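Local coordinates for leucine aminopeptidase 2 (Saccharomyces cerevisiae, PDB 2XPZ), which removes N-terminal residues from peptides, preferring di- and tripeptides, as a zinc-dependent M1 aminopeptidase, and also has low epoxide hydrolase activity towards leukotriene A4, at residues L54-E59 and A106-N111; A86-E91 and S99-N104; A126-N131 and T617-C622; E341-F346 and D505-Q510. All blocks are in the same frame, centred on the assembly; numbering follows the deposited sequence.

In the fold
From the N terminus, the chain first builds the beta domain of the M1 family. Contact 1 joins the end of strand 45-56 to the entry of strand 111-120, and the loop it closes contains contact 2, the hairpin of strands 84-90 and 99-103. Both belong to one large sheet, their centres about 17 Å apart. Contact 3 then opens at strand 127-130 and closes only at the start of helix 620-629, tying the N-terminal region to the helical C-terminal domain. Within that long loop lies contact 4, where helix 341-361 of the peptidase domain meets the start of helix 508-519. Contacts 1 and 4 lie on opposite sides of the chain's centre, about 55 Å apart between centres.

Contact 1: L54-E59 and A106-N111; sequences LKKLHE and ASCNDN
Strand 45-56 and the beginning of strand 111-120 run antiparallel here, Lys55 and Asn111 forming a non-hydrogen-bonded pair with CA atoms 4.2 Å apart, while next to it Lys56 N donates to Asp110 O at 2.8 Å. This is the end of an antiparallel strand pair inside the large sheet of the M1 N-terminal domain. On one face the aliphatic chain of Lys55 lies alongside the Asn111 amide, both pointing the same way, with Lys55 CD 3.3 Å from Asn111 OD1. Lys56 carries more of the contact. Its chain, extended beyond CG (chi2 180°), runs along the backbone of residues 108-110, so that Lys56 CE passes 3.2 Å from Asn109 O and NZ makes a weak hydrogen bond to Cys108 O, with another weak one to Asn105 O. The turn leading into the strand is an Asx turn: Asn109 OD1 accepts from Asn111 N, the donor lying well above the amide carbonyl plane. Beyond the strand, on the exposed surface, the His58 ring and the Asp110 carboxylate are inclined at 48°. Their link is long and weak but straight: Asp110 OD1 lies at the edge of the imidazole, near its plane, 3.4 Å from His58 NE2, with an N-H...O angle of 175°.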
loop_
_atom_site.group_PDB
_atom_site.type_symbol
_atom_site.label_atom_id
_atom_site.label_comp_id
_atom_site.label_asym_id
_atom_site.label_seq_id
_atom_site.Cartn_x
_atom_site.Cartn_y
_atom_site.Cartn_z
ATOM N N LEU A 54 -7.537 18.450 -23.580
ATOM C CA LEU A 54 -8.807 17.731 -23.548
ATOM C C LEU A 54 -9.464 17.647 -24.906
ATOM O O LEU A 54 -9.297 18.528 -25.744
ATOM C CB LEU A 54 -9.776 18.418 -22.593
ATOM C CG LEU A 54 -9.222 18.675 -21.197
ATOM C CD1 LEU A 54 -10.304 19.255 -20.313
ATOM C CD2 LEU A 54 -8.667 17.390 -20.613
ATOM N N LYS A 55 -10.233 16.590 -25.116
ATOM C CA LYS A 55 -11.046 16.483 -26.313
ATOM C C LYS A 55 -12.507 16.247 -25.926
ATOM O O LYS A 55 -12.803 15.337 -25.166
ATOM C CB LYS A 55 -10.511 15.379 -27.230
ATOM C CG LYS A 55 -11.342 15.140 -28.490
ATOM C CD LYS A 55 -10.588 14.301 -29.528
ATOM C CE LYS A 55 -9.650 13.289 -28.869
ATOM N NZ LYS A 55 -9.210 12.198 -29.796
ATOM N N LYS A 56 -13.415 17.083 -26.432
ATOM C CA LYS A 56 -14.847 16.934 -26.153
ATOM C C LYS A 56 -15.397 15.671 -26.777
ATOM O O LYS A 56 -15.218 15.431 -27.975
ATOM C CB LYS A 56 -15.654 18.117 -26.685
ATOM C CG LYS A 56 -15.457 19.412 -25.944
ATOM C CD LYS A 56 -16.299 20.498 -26.567
ATOM C CE LYS A 56 -15.904 21.847 -26.027
ATOM N NZ LYS A 56 -16.896 22.870 -26.448
ATOM N N LEU A 57 -16.080 14.875 -25.960
ATOM C CA LEU A 57 -16.709 13.640 -26.417
ATOM C C LEU A 57 -18.220 13.836 -26.594
ATOM O O LEU A 57 -18.889 14.441 -25.754
ATOM C CB LEU A 57 -16.423 12.492 -25.437
ATOM C CG LEU A 57 -14.963 12.138 -25.125
ATOM C CD1 LEU A 57 -14.872 11.088 -24.023
ATOM C CD2 LEU A 57 -14.222 11.673 -26.370
ATOM N N HIS A 58 -18.752 13.336 -27.700
ATOM C CA HIS A 58 -20.177 13.442 -27.954
ATOM C C HIS A 58 -20.709 12.038 -28.199
ATOM O O HIS A 58 -20.305 11.369 -29.149
ATOM C CB HIS A 58 -20.452 14.345 -29.171
ATOM C CG HIS A 58 -19.801 15.697 -29.099
ATOM N ND1 HIS A 58 -20.255 16.703 -28.271
ATOM C CD2 HIS A 58 -18.750 16.219 -29.777
ATOM C CE1 HIS A 58 -19.504 17.777 -28.427
ATOM N NE2 HIS A 58 -18.583 17.509 -29.338
ATOM N N GLU A 59 -21.596 11.574 -27.333
ATOM C CA GLU A 59 -22.172 10.246 -27.516
ATOM C C GLU A 59 -23.616 10.226 -27.058
ATOM O O GLU A 59 -23.966 10.899 -26.092
ATOM C CB GLU A 59 -21.362 9.206 -26.766
ATOM N N ALA A 106 -18.070 26.530 -23.065
ATOM C CA ALA A 106 -18.913 26.789 -24.225
ATOM C C ALA A 106 -18.118 27.359 -25.388
ATOM O O ALA A 106 -18.346 26.997 -26.540
ATOM C CB ALA A 106 -20.046 27.729 -23.857
ATOM N N SER A 107 -17.164 28.225 -25.071
ATOM C CA SER A 107 -16.496 29.062 -26.064
ATOM C C SER A 107 -15.593 28.335 -27.071
ATOM O O SER A 107 -15.484 28.738 -28.225
ATOM C CB SER A 107 -15.672 30.116 -25.332
ATOM O OG SER A 107 -14.909 29.510 -24.296
ATOM N N CYS A 108 -14.954 27.258 -26.639
ATOM C CA CYS A 108 -13.893 26.622 -27.425
ATOM C C CYS A 108 -14.393 25.579 -28.426
ATOM O O CYS A 108 -15.593 25.318 -28.504
ATOM C CB CYS A 108 -12.906 25.964 -26.477
ATOM S SG CYS A 108 -13.646 24.673 -25.481
ATOM N N ASN A 109 -13.464 24.996 -29.188
ATOM C CA ASN A 109 -13.756 23.882 -30.103
ATOM C C ASN A 109 -13.674 22.515 -29.420
ATOM O O ASN A 109 -13.599 22.436 -28.200
ATOM C CB ASN A 109 -12.840 23.920 -31.345
ATOM C CG ASN A 109 -11.528 23.155 -31.151
ATOM O OD1 ASN A 109 -11.410 21.987 -31.551
ATOM N ND2 ASN A 109 -10.530 23.823 -30.568
ATOM N N ASP A 110 -13.684 21.442 -30.206
ATOM C CA ASP A 110 -13.657 20.100 -29.633
ATOM C C ASP A 110 -12.411 19.842 -28.789
ATOM O O ASP A 110 -12.521 19.475 -27.637
ATOM C CB ASP A 110 -13.827 19.029 -30.715
ATOM C CG ASP A 110 -15.276 18.833 -31.115
ATOM O OD1 ASP A 110 -16.151 19.499 -30.527
ATOM O OD2 ASP A 110 -15.543 18.011 -32.012
ATOM N N ASN A 111 -11.232 20.049 -29.356
ATOM C CA ASN A 111 -9.992 19.866 -28.618
ATOM C C ASN A 111 -9.480 21.184 -28.068
ATOM O O ASN A 111 -9.191 22.086 -28.833
ATOM C CB ASN A 111 -8.922 19.273 -29.532
ATOM C CG ASN A 111 -9.338 17.950 -30.143
ATOM O OD1 ASN A 111 -8.701 16.923 -29.915
ATOM N ND2 ASN A 111 -10.404 17.970 -30.928
#

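Contact 2: A86-E91 and S99-N104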
loop_
_atom_site.group_PDB
_atom_site.type_symbol
_atom_site.label_atom_id
_atom_site.label_comp_id
_atom_site.label_asym_id
_atom_site.label_seq_id
_atom_site.Cartn_x
_atom_site.Cartn_y
_atom_site.Cartn_z
ATOM N N ALA A 86 -11.250 32.185 -18.821
ATOM C CA ALA A 86 -12.493 31.432 -18.907
ATOM C C ALA A 86 -13.229 31.547 -17.585
ATOM O O ALA A 86 -12.609 31.635 -16.533
ATOM C CB ALA A 86 -12.219 29.983 -19.242
ATOM N N ASP A 87 -14.553 31.554 -17.639
ATOM C CA ASP A 87 -15.366 31.861 -16.468
ATOM C C ASP A 87 -15.627 30.610 -15.640
ATOM O O ASP A 87 -16.156 29.623 -16.152
ATOM C CB ASP A 87 -16.682 32.500 -16.914
ATOM C CG ASP A 87 -16.510 33.398 -18.144
ATOM O OD1 ASP A 87 -15.697 34.349 -18.095
ATOM O OD2 ASP A 87 -17.187 33.144 -19.165
ATOM N N PHE A 88 -15.250 30.656 -14.363
ATOM C CA PHE A 88 -15.420 29.510 -13.471
ATOM C C PHE A 88 -15.995 29.870 -12.109
ATOM O O PHE A 88 -15.856 30.995 -11.631
ATOM C CB PHE A 88 -14.090 28.782 -13.262
ATOM C CG PHE A 88 -13.203 29.429 -12.251
ATOM C CD1 PHE A 88 -13.433 29.248 -10.900
ATOM C CD2 PHE A 88 -12.134 30.209 -12.647
ATOM C CE1 PHE A 88 -12.629 29.842 -9.963
ATOM C CE2 PHE A 88 -11.315 30.797 -11.715
ATOM C CZ PHE A 88 -11.567 30.614 -10.371
ATOM N N GLN A 89 -16.613 28.883 -11.474
ATOM C CA GLN A 89 -17.144 29.026 -10.129
ATOM C C GLN A 89 -16.970 27.712 -9.373
ATOM O O GLN A 89 -17.014 26.632 -9.956
ATOM C CB GLN A 89 -18.627 29.394 -10.180
ATOM C CG GLN A 89 -19.437 28.538 -11.162
ATOM C CD GLN A 89 -20.891 28.983 -11.275
ATOM O OE1 GLN A 89 -21.197 30.165 -11.115
ATOM N NE2 GLN A 89 -21.794 28.037 -11.552
ATOM N N ILE A 90 -16.787 27.807 -8.065
ATOM C CA ILE A 90 -16.589 26.629 -7.246
ATOM C C ILE A 90 -17.811 26.382 -6.377
ATOM O O ILE A 90 -18.195 27.238 -5.583
ATOM C CB ILE A 90 -15.376 26.807 -6.332
ATOM C CG1 ILE A 90 -14.189 27.361 -7.127
ATOM C CG2 ILE A 90 -15.039 25.504 -5.647
ATOM C CD1 ILE A 90 -13.328 26.317 -7.779
ATOM N N GLU A 91 -18.409 25.204 -6.525
ATOM C CA GLU A 91 -19.601 24.845 -5.770
ATOM C C GLU A 91 -19.286 24.734 -4.303
ATOM O O GLU A 91 -18.120 24.761 -3.909
ATOM C CB GLU A 91 -20.166 23.520 -6.263
ATOM C CG GLU A 91 -21.143 23.668 -7.402
ATOM C CD GLU A 91 -21.470 22.355 -8.064
ATOM O OE1 GLU A 91 -21.082 21.303 -7.520
ATOM O OE2 GLU A 91 -22.113 22.374 -9.133
ATOM N N SER A 99 -15.459 19.970 -3.356
ATOM C CA SER A 99 -16.037 21.019 -4.197
ATOM C C SER A 99 -15.889 20.701 -5.677
ATOM O O SER A 99 -14.810 20.339 -6.136
ATOM C CB SER A 99 -15.372 22.361 -3.906
ATOM O OG SER A 99 -15.703 22.826 -2.614
ATOM N N ARG A 100 -16.975 20.841 -6.428
ATOM C CA ARG A 100 -16.915 20.658 -7.872
ATOM C C ARG A 100 -16.518 21.961 -8.555
ATOM O O ARG A 100 -17.159 22.986 -8.353
ATOM C CB ARG A 100 -18.260 20.172 -8.407
ATOM C CG ARG A 100 -18.335 20.140 -9.927
ATOM C CD ARG A 100 -19.717 19.790 -10.390
ATOM N NE ARG A 100 -19.984 18.360 -10.336
ATOM C CZ ARG A 100 -20.881 17.804 -9.536
ATOM N NH1 ARG A 100 -21.587 18.560 -8.716
ATOM N NH2 ARG A 100 -21.075 16.496 -9.560
ATOM N N LEU A 101 -15.455 21.916 -9.353
ATOM C CA LEU A 101 -14.965 23.089 -10.069
ATOM C C LEU A 101 -15.628 23.172 -11.435
ATOM O O LEU A 101 -15.295 22.403 -12.333
ATOM C CB LEU A 101 -13.441 23.004 -10.217
ATOM C CG LEU A 101 -12.643 23.920 -11.147
ATOM C CD1 LEU A 101 -12.830 25.371 -10.781
ATOM C CD2 LEU A 101 -11.177 23.552 -11.073
ATOM N N VAL A 102 -16.578 24.093 -11.583
ATOM C CA VAL A 102 -17.311 24.239 -12.840
ATOM C C VAL A 102 -16.701 25.332 -13.705
ATOM O O VAL A 102 -16.554 26.474 -13.281
ATOM C CB VAL A 102 -18.809 24.527 -12.615
ATOM C CG1 VAL A 102 -19.565 24.453 -13.933
ATOM C CG2 VAL A 102 -19.390 23.546 -11.639
ATOM N N ILE A 103 -16.354 24.963 -14.929
ATOM C CA ILE A 103 -15.644 25.843 -15.838
ATOM C C ILE A 103 -16.426 25.993 -17.134
ATOM O O ILE A 103 -16.796 24.989 -17.741
ATOM C CB ILE A 103 -14.246 25.268 -16.181
ATOM C CG1 ILE A 103 -13.465 24.920 -14.906
ATOM C CG2 ILE A 103 -13.473 26.246 -17.042
ATOM C CD1 ILE A 103 -12.075 24.337 -15.158
ATOM N N ASN A 104 -16.661 27.239 -17.561
ATOM C CA ASN A 104 -17.352 27.510 -18.832
ATOM C C ASN A 104 -16.545 27.216 -20.094
ATOM O O ASN A 104 -15.620 27.937 -20.455
ATOM C CB ASN A 104 -17.896 28.931 -18.905
ATOM C CG ASN A 104 -18.728 29.157 -20.150
ATOM O OD1 ASN A 104 -19.730 28.476 -20.367
ATOM N ND2 ASN A 104 -18.310 30.101 -20.984
HETATM O O HOH W 1 -19.282 20.627 -5.307
#
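Phe88 to Ile90 pair antiparallel with Leu101 to Ile103, and the tightly packed part is the face bearing Phe88, Ile90, Leu101 and Ile103. There Leu101 CD1 lies obliquely against the Phe88 ring, 3.9 Å from Phe88 CD1, and Phe88 CB is 4.2 Å from Ile103 CG1. Val76 and Val79 of strand 74-81 and Leu114 and Ile116 of strand 111-120 extend this apolar layer. Gln89 and Val102 exchange two hydrogen bonds of 3.0 Å each, from Gln89 N to Val102 O and from Val102 N to Gln89 O. Asn104 N to Asp87 O and Glu91 N to Arg100 O continue the pairing at either end. The two strands form a beta hairpin within the large sheet of the M1 N-terminal domain. The solvent side is looser: Asp87 and Gln89 are exposed, although Val102, on the same face as Gln89, is buried against His68. At the end next to the connecting loop, Glu91 and Arg100 lie alongside, their carboxylate and guanidinium planes 77° apart. Arg100 starts with CG anti to the backbone N (chi1 172°) and bends at chi3, which brings NH1 to the syn lone pair of Glu91 OE1 at 3.0 Å in a salt bridge, while its NE is held by Leu22 O. Were Glu91 cut back to an alanine, Arg100 NH1 would probably lose its charged mate. A water accepting from Arg100 N lies 2.9 Å from Glu91 OE1. At the open end, Asp87 and Asn104 run together with their flat groups nearly coplanar, 14° apart, but Asp87 OD2 and Asn104 ND2 stay 3.7 Å apart.

Contact 3: A126-N131 and T617-C622; sequences ALQWLN and TYHPIC
A small interdomain contact, centred on Gln128 and His619, joins the outer strand 127-130 of a four-stranded antiparallel sheet to the first turn of the C-terminal helix 620-629. His619 NE2 donates to Gln128 OE1 at 2.7 Å. The oxygen lies in the imidazole plane, whereas the donor stands 43° out of the amide carbonyl plane, and the bond is bent to 137° at the hydrogen. Gln128 brings its OE1 there by folding at chi2 (-54°), and the two side chains cross at about a right angle. His619 is also the N-cap of the helix: its ND1 accepts from Ile621 N at 3.0 Å. With ND1 as acceptor and NE2 as donor, the ring is fixed in rotation by both of its nitrogens. A leucine in its place would probably leave the Gln128 amide without this partner and the first helical turn without its side-chain cap. Gln128 also touches Tyr273, and His619 touches Pro272, two residues of the substrate-binding site. Leu130 fills in beside the polar link, its CD2 lying 3.6 Å from His619 CD2 and 4.0 Å from Pro620 CD, which itself sits over one face of the imidazole.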
loop_
_atom_site.group_PDB
_atom_site.type_symbol
_atom_site.label_atom_id
_atom_site.label_comp_id
_atom_site.label_asym_id
_atom_site.label_seq_id
_atom_site.Cartn_x
_atom_site.Cartn_y
_atom_site.Cartn_z
ATOM N N ALA A 126 -3.695 16.225 0.609
ATOM C CA ALA A 126 -2.878 15.504 -0.366
ATOM C C ALA A 126 -1.401 15.508 -0.037
ATOM O O ALA A 126 -0.653 14.669 -0.532
ATOM C CB ALA A 126 -3.078 16.057 -1.755
ATOM N N LEU A 127 -0.977 16.461 0.783
ATOM C CA LEU A 127 0.443 16.628 1.063
ATOM C C LEU A 127 0.746 16.465 2.548
ATOM O O LEU A 127 0.067 17.039 3.396
ATOM C CB LEU A 127 0.937 17.987 0.551
ATOM C CG LEU A 127 0.853 18.282 -0.951
ATOM C CD1 LEU A 127 1.074 19.756 -1.207
ATOM C CD2 LEU A 127 1.859 17.458 -1.746
ATOM N N GLN A 128 1.763 15.663 2.853
ATOM C CA GLN A 128 2.209 15.444 4.226
ATOM C C GLN A 128 3.482 16.231 4.470
ATOM O O GLN A 128 4.480 16.030 3.788
ATOM C CB GLN A 128 2.497 13.963 4.481
ATOM C CG GLN A 128 1.341 13.043 4.245
ATOM C CD GLN A 128 0.146 13.467 5.032
ATOM O OE1 GLN A 128 0.272 14.094 6.085
ATOM N NE2 GLN A 128 -1.034 13.141 4.528
ATOM N N TRP A 129 3.454 17.127 5.447
ATOM C CA TRP A 129 4.621 17.946 5.714
ATOM C C TRP A 129 5.273 17.502 7.005
ATOM O O TRP A 129 4.609 17.246 8.010
ATOM C CB TRP A 129 4.264 19.432 5.763
ATOM C CG TRP A 129 3.698 19.926 4.476
ATOM C CD1 TRP A 129 2.399 19.856 4.077
ATOM C CD2 TRP A 129 4.414 20.561 3.410
ATOM N NE1 TRP A 129 2.260 20.401 2.826
ATOM C CE2 TRP A 129 3.481 20.843 2.395
ATOM C CE3 TRP A 129 5.750 20.919 3.216
ATOM C CZ2 TRP A 129 3.846 21.468 1.203
ATOM C CZ3 TRP A 129 6.105 21.542 2.028
ATOM C CH2 TRP A 129 5.158 21.809 1.040
ATOM N N LEU A 130 6.589 17.391 6.955
ATOM C CA LEU A 130 7.382 17.082 8.130
ATOM C C LEU A 130 8.360 18.220 8.324
ATOM O O LEU A 130 8.972 18.669 7.367
ATOM C CB LEU A 130 8.106 15.744 7.922
ATOM C CG LEU A 130 7.113 14.603 7.646
ATOM C CD1 LEU A 130 7.837 13.312 7.408
ATOM C CD2 LEU A 130 6.138 14.477 8.806
ATOM N N ASN A 131 8.481 18.717 9.549
ATOM C CA ASN A 131 9.480 19.747 9.824
ATOM C C ASN A 131 10.873 19.121 10.005
ATOM O O ASN A 131 11.085 17.953 9.679
ATOM C CB ASN A 131 9.073 20.621 11.015
ATOM C CG ASN A 131 8.925 19.830 12.280
ATOM O OD1 ASN A 131 9.716 18.939 12.532
ATOM N ND2 ASN A 131 7.884 20.122 13.070
ATOM N N THR A 617 8.534 14.404 17.149
ATOM C CA THR A 617 9.397 13.815 16.101
ATOM C C THR A 617 8.656 12.882 15.142
ATOM O O THR A 617 9.170 12.557 14.072
ATOM C CB THR A 617 10.618 13.026 16.657
ATOM O OG1 THR A 617 10.170 11.910 17.438
ATOM C CG2 THR A 617 11.525 13.920 17.491
ATOM N N TYR A 618 7.465 12.438 15.539
ATOM C CA TYR A 618 6.629 11.600 14.678
ATOM C C TYR A 618 5.830 12.464 13.721
ATOM O O TYR A 618 5.759 13.683 13.871
ATOM C CB TYR A 618 5.661 10.746 15.499
ATOM C CG TYR A 618 6.322 9.944 16.590
ATOM C CD1 TYR A 618 7.198 8.905 16.286
ATOM C CD2 TYR A 618 6.070 10.219 17.925
ATOM C CE1 TYR A 618 7.809 8.170 17.284
ATOM C CE2 TYR A 618 6.675 9.490 18.931
ATOM C CZ TYR A 618 7.543 8.471 18.606
ATOM O OH TYR A 618 8.135 7.751 19.614
ATOM N N HIS A 619 5.227 11.830 12.729
ATOM C CA HIS A 619 4.338 12.540 11.835
ATOM C C HIS A 619 3.166 13.042 12.664
ATOM O O HIS A 619 2.624 12.299 13.478
ATOM C CB HIS A 619 3.854 11.600 10.745
ATOM C CG HIS A 619 2.933 12.241 9.760
ATOM N ND1 HIS A 619 1.614 12.552 10.070
ATOM C CD2 HIS A 619 3.116 12.620 8.484
ATOM C CE1 HIS A 619 1.049 13.099 9.020
ATOM N NE2 HIS A 619 1.929 13.158 8.035
ATOM N N PRO A 620 2.779 14.310 12.471
ATOM C CA PRO A 620 1.738 14.936 13.290
ATOM C C PRO A 620 0.563 14.005 13.545
ATOM O O PRO A 620 0.061 13.946 14.665
ATOM C CB PRO A 620 1.318 16.132 12.443
ATOM C CG PRO A 620 2.572 16.523 11.738
ATOM C CD PRO A 620 3.277 15.226 11.429
ATOM N N ILE A 621 0.139 13.275 12.521
ATOM C CA ILE A 621 -0.941 12.305 12.685
ATOM C C ILE A 621 -0.571 11.178 13.634
ATOM O O ILE A 621 -1.384 10.760 14.455
ATOM C CB ILE A 621 -1.373 11.702 11.348
ATOM C CG1 ILE A 621 -2.328 12.667 10.652
ATOM C CG2 ILE A 621 -2.046 10.347 11.568
ATOM C CD1 ILE A 621 -3.334 13.295 11.604
ATOM N N CYS A 622 0.656 10.687 13.504
ATOM C CA CYS A 622 1.160 9.645 14.379
ATOM C C CYS A 622 1.084 10.108 15.827
ATOM O O CYS A 622 0.705 9.340 16.707
ATOM C CB CYS A 622 2.595 9.288 14.004
ATOM S SG CYS A 622 3.182 7.742 14.711
#

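Contact 4: E341-F346 and D505-Q510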
loop_
_atom_site.group_PDB
_atom_site.type_symbol
_atom_site.label_atom_id
_atom_site.label_comp_id
_atom_site.label_asym_id
_atom_site.label_seq_id
_atom_site.Cartn_x
_atom_site.Cartn_y
_atom_site.Cartn_z
ATOM N N GLU A 341 7.235 -22.771 -3.674
ATOM C CA GLU A 341 5.783 -22.799 -3.503
ATOM C C GLU A 341 5.334 -22.784 -2.043
ATOM O O GLU A 341 4.369 -22.104 -1.707
ATOM C CB GLU A 341 5.163 -23.995 -4.242
ATOM C CG GLU A 341 3.645 -23.934 -4.391
ATOM C CD GLU A 341 3.195 -22.867 -5.377
ATOM O OE1 GLU A 341 3.411 -21.667 -5.108
ATOM O OE2 GLU A 341 2.624 -23.229 -6.426
ATOM N N PRO A 342 6.017 -23.544 -1.170
ATOM C CA PRO A 342 5.622 -23.504 0.236
ATOM C C PRO A 342 5.616 -22.083 0.814
ATOM O O PRO A 342 4.801 -21.785 1.691
ATOM C CB PRO A 342 6.678 -24.386 0.909
ATOM C CG PRO A 342 7.044 -25.353 -0.133
ATOM C CD PRO A 342 7.014 -24.598 -1.420
ATOM N N THR A 343 6.485 -21.207 0.320
ATOM C CA THR A 343 6.516 -19.841 0.827
ATOM C C THR A 343 5.280 -19.018 0.435
ATOM O O THR A 343 4.703 -18.326 1.273
ATOM C CB THR A 343 7.796 -19.122 0.415
ATOM O OG1 THR A 343 8.909 -19.988 0.648
ATOM C CG2 THR A 343 7.974 -17.852 1.230
ATOM N N ARG A 344 4.867 -19.098 -0.829
ATOM C CA ARG A 344 3.695 -18.359 -1.295
ATOM C C ARG A 344 2.449 -18.824 -0.569
ATOM O O ARG A 344 1.574 -18.025 -0.242
ATOM C CB ARG A 344 3.494 -18.540 -2.800
ATOM C CG ARG A 344 2.067 -18.252 -3.240
ATOM C CD ARG A 344 1.947 -18.086 -4.736
ATOM N NE ARG A 344 2.021 -19.346 -5.470
ATOM C CZ ARG A 344 1.001 -19.895 -6.122
ATOM N NH1 ARG A 344 -0.183 -19.303 -6.130
ATOM N NH2 ARG A 344 1.166 -21.036 -6.772
ATOM N N HIS A 345 2.373 -20.132 -0.337
ATOM C CA HIS A 345 1.288 -20.738 0.431
ATOM C C HIS A 345 1.259 -20.232 1.867
ATOM O O HIS A 345 0.191 -19.988 2.433
ATOM C CB HIS A 345 1.400 -22.259 0.403
ATOM C CG HIS A 345 0.836 -22.877 -0.837
ATOM N ND1 HIS A 345 -0.482 -23.261 -0.939
ATOM C CD2 HIS A 345 1.408 -23.165 -2.028
ATOM C CE1 HIS A 345 -0.699 -23.765 -2.141
ATOM N NE2 HIS A 345 0.433 -23.718 -2.821
ATOM N N PHE A 346 2.444 -20.070 2.444
ATOM C CA PHE A 346 2.584 -19.475 3.764
ATOM C C PHE A 346 2.195 -17.988 3.762
ATOM O O PHE A 346 1.461 -17.545 4.639
ATOM C CB PHE A 346 4.000 -19.718 4.315
ATOM C CG PHE A 346 4.202 -19.213 5.715
ATOM C CD1 PHE A 346 3.419 -19.680 6.744
ATOM C CD2 PHE A 346 5.170 -18.262 5.994
ATOM C CE1 PHE A 346 3.590 -19.214 8.021
ATOM C CE2 PHE A 346 5.341 -17.793 7.275
ATOM C CZ PHE A 346 4.549 -18.272 8.288
ATOM N N ASP A 505 16.158 -21.846 9.863
ATOM C CA ASP A 505 15.585 -21.856 8.527
ATOM C C ASP A 505 14.248 -21.168 8.462
ATOM O O ASP A 505 13.511 -21.348 7.503
ATOM C CB ASP A 505 15.409 -23.287 8.048
ATOM C CG ASP A 505 16.594 -23.780 7.288
ATOM O OD1 ASP A 505 17.235 -22.944 6.623
ATOM O OD2 ASP A 505 16.889 -24.993 7.365
ATOM N N PHE A 506 13.922 -20.401 9.489
ATOM C CA PHE A 506 12.707 -19.609 9.463
ATOM C C PHE A 506 13.019 -18.336 8.680
ATOM O O PHE A 506 14.126 -17.816 8.773
ATOM C CB PHE A 506 12.249 -19.260 10.888
ATOM C CG PHE A 506 11.567 -20.398 11.632
ATOM C CD1 PHE A 506 11.565 -21.693 11.134
ATOM C CD2 PHE A 506 10.934 -20.162 12.847
ATOM C CE1 PHE A 506 10.937 -22.724 11.833
ATOM C CE2 PHE A 506 10.309 -21.179 13.541
ATOM C CZ PHE A 506 10.311 -22.459 13.030
ATOM N N ASN A 507 12.068 -17.851 7.885
ATOM C CA ASN A 507 12.216 -16.560 7.222
ATOM C C ASN A 507 11.586 -15.475 8.098
ATOM O O ASN A 507 11.051 -15.786 9.150
ATOM C CB ASN A 507 11.615 -16.599 5.815
ATOM C CG ASN A 507 10.144 -16.880 5.822
ATOM O OD1 ASN A 507 9.433 -16.472 6.731
ATOM N ND2 ASN A 507 9.667 -17.573 4.798
ATOM N N SER A 508 11.662 -14.209 7.692
ATOM C CA SER A 508 11.166 -13.114 8.533
ATOM C C SER A 508 9.728 -13.329 8.962
ATOM O O SER A 508 9.369 -13.078 10.108
ATOM C CB SER A 508 11.252 -11.786 7.800
ATOM O OG SER A 508 12.413 -11.741 7.008
ATOM N N ASN A 509 8.905 -13.783 8.026
ATOM C CA ASN A 509 7.486 -13.993 8.277
ATOM C C ASN A 509 7.193 -15.140 9.254
ATOM O O ASN A 509 6.145 -15.155 9.903
ATOM C CB ASN A 509 6.741 -14.208 6.954
ATOM C CG ASN A 509 6.637 -12.941 6.125
ATOM O OD1 ASN A 509 6.997 -11.860 6.575
ATOM N ND2 ASN A 509 6.128 -13.073 4.908
ATOM N N GLN A 510 8.120 -16.094 9.354
ATOM C CA GLN A 510 7.975 -17.231 10.272
ATOM C C GLN A 510 8.301 -16.834 11.721
ATOM O O GLN A 510 7.648 -17.282 12.664
ATOM C CB GLN A 510 8.817 -18.436 9.810
ATOM C CG GLN A 510 8.218 -19.224 8.624
ATOM C CD GLN A 510 9.046 -20.437 8.204
ATOM O OE1 GLN A 510 10.121 -20.304 7.622
ATOM N NE2 GLN A 510 8.535 -21.625 8.487
HETATM O O HOH W 2 11.130 -18.489 2.529
#
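Phe346, the residue with the most surface buried here, pushes its ring from helix 341-361 of the peptidase domain against the N-terminal turn of helix 508-519 in the C-terminal domain, a turn closed by a capping box. With chi1 at -176°, CG lies opposite the backbone N, which places the ring against Asn509 and Gln510. Its leading atom is Phe346 CE2, 3.5 Å from Gln510 CG and 3.9 Å from Asn509 CB. The backbone carbon of Asn509 comes at the ring's edge, near its plane, while the methylene of Gln510 meets the ring obliquely. Leu470 and Ala471 of helix 469-487 also touch the ring, wedging it among three helices.

Asn507 and Gln510 are the two halves of the box. Asn507 OD1, at the N-cap, accepts from Gln510 N at 3.0 Å, nearly in line with its C=O, and Gln510 OE1 returns the bond by accepting from Asn507 N at 3.1 Å. The NE2 of Gln510 is used elsewhere, on Leu470 O, so both ends of its amide are held, which probably helps keep its CG against the ring. Asn507 has the second-largest share of the interface, and its side chain and that of Thr343 run antiparallel past one another. Thr343 CG2 and Asn507 ND2 are 4.0 Å apart, and a water bridges the same residues, accepting from Asn507 ND2 at 2.9 Å and lying 3.3 Å from Thr343 OG1.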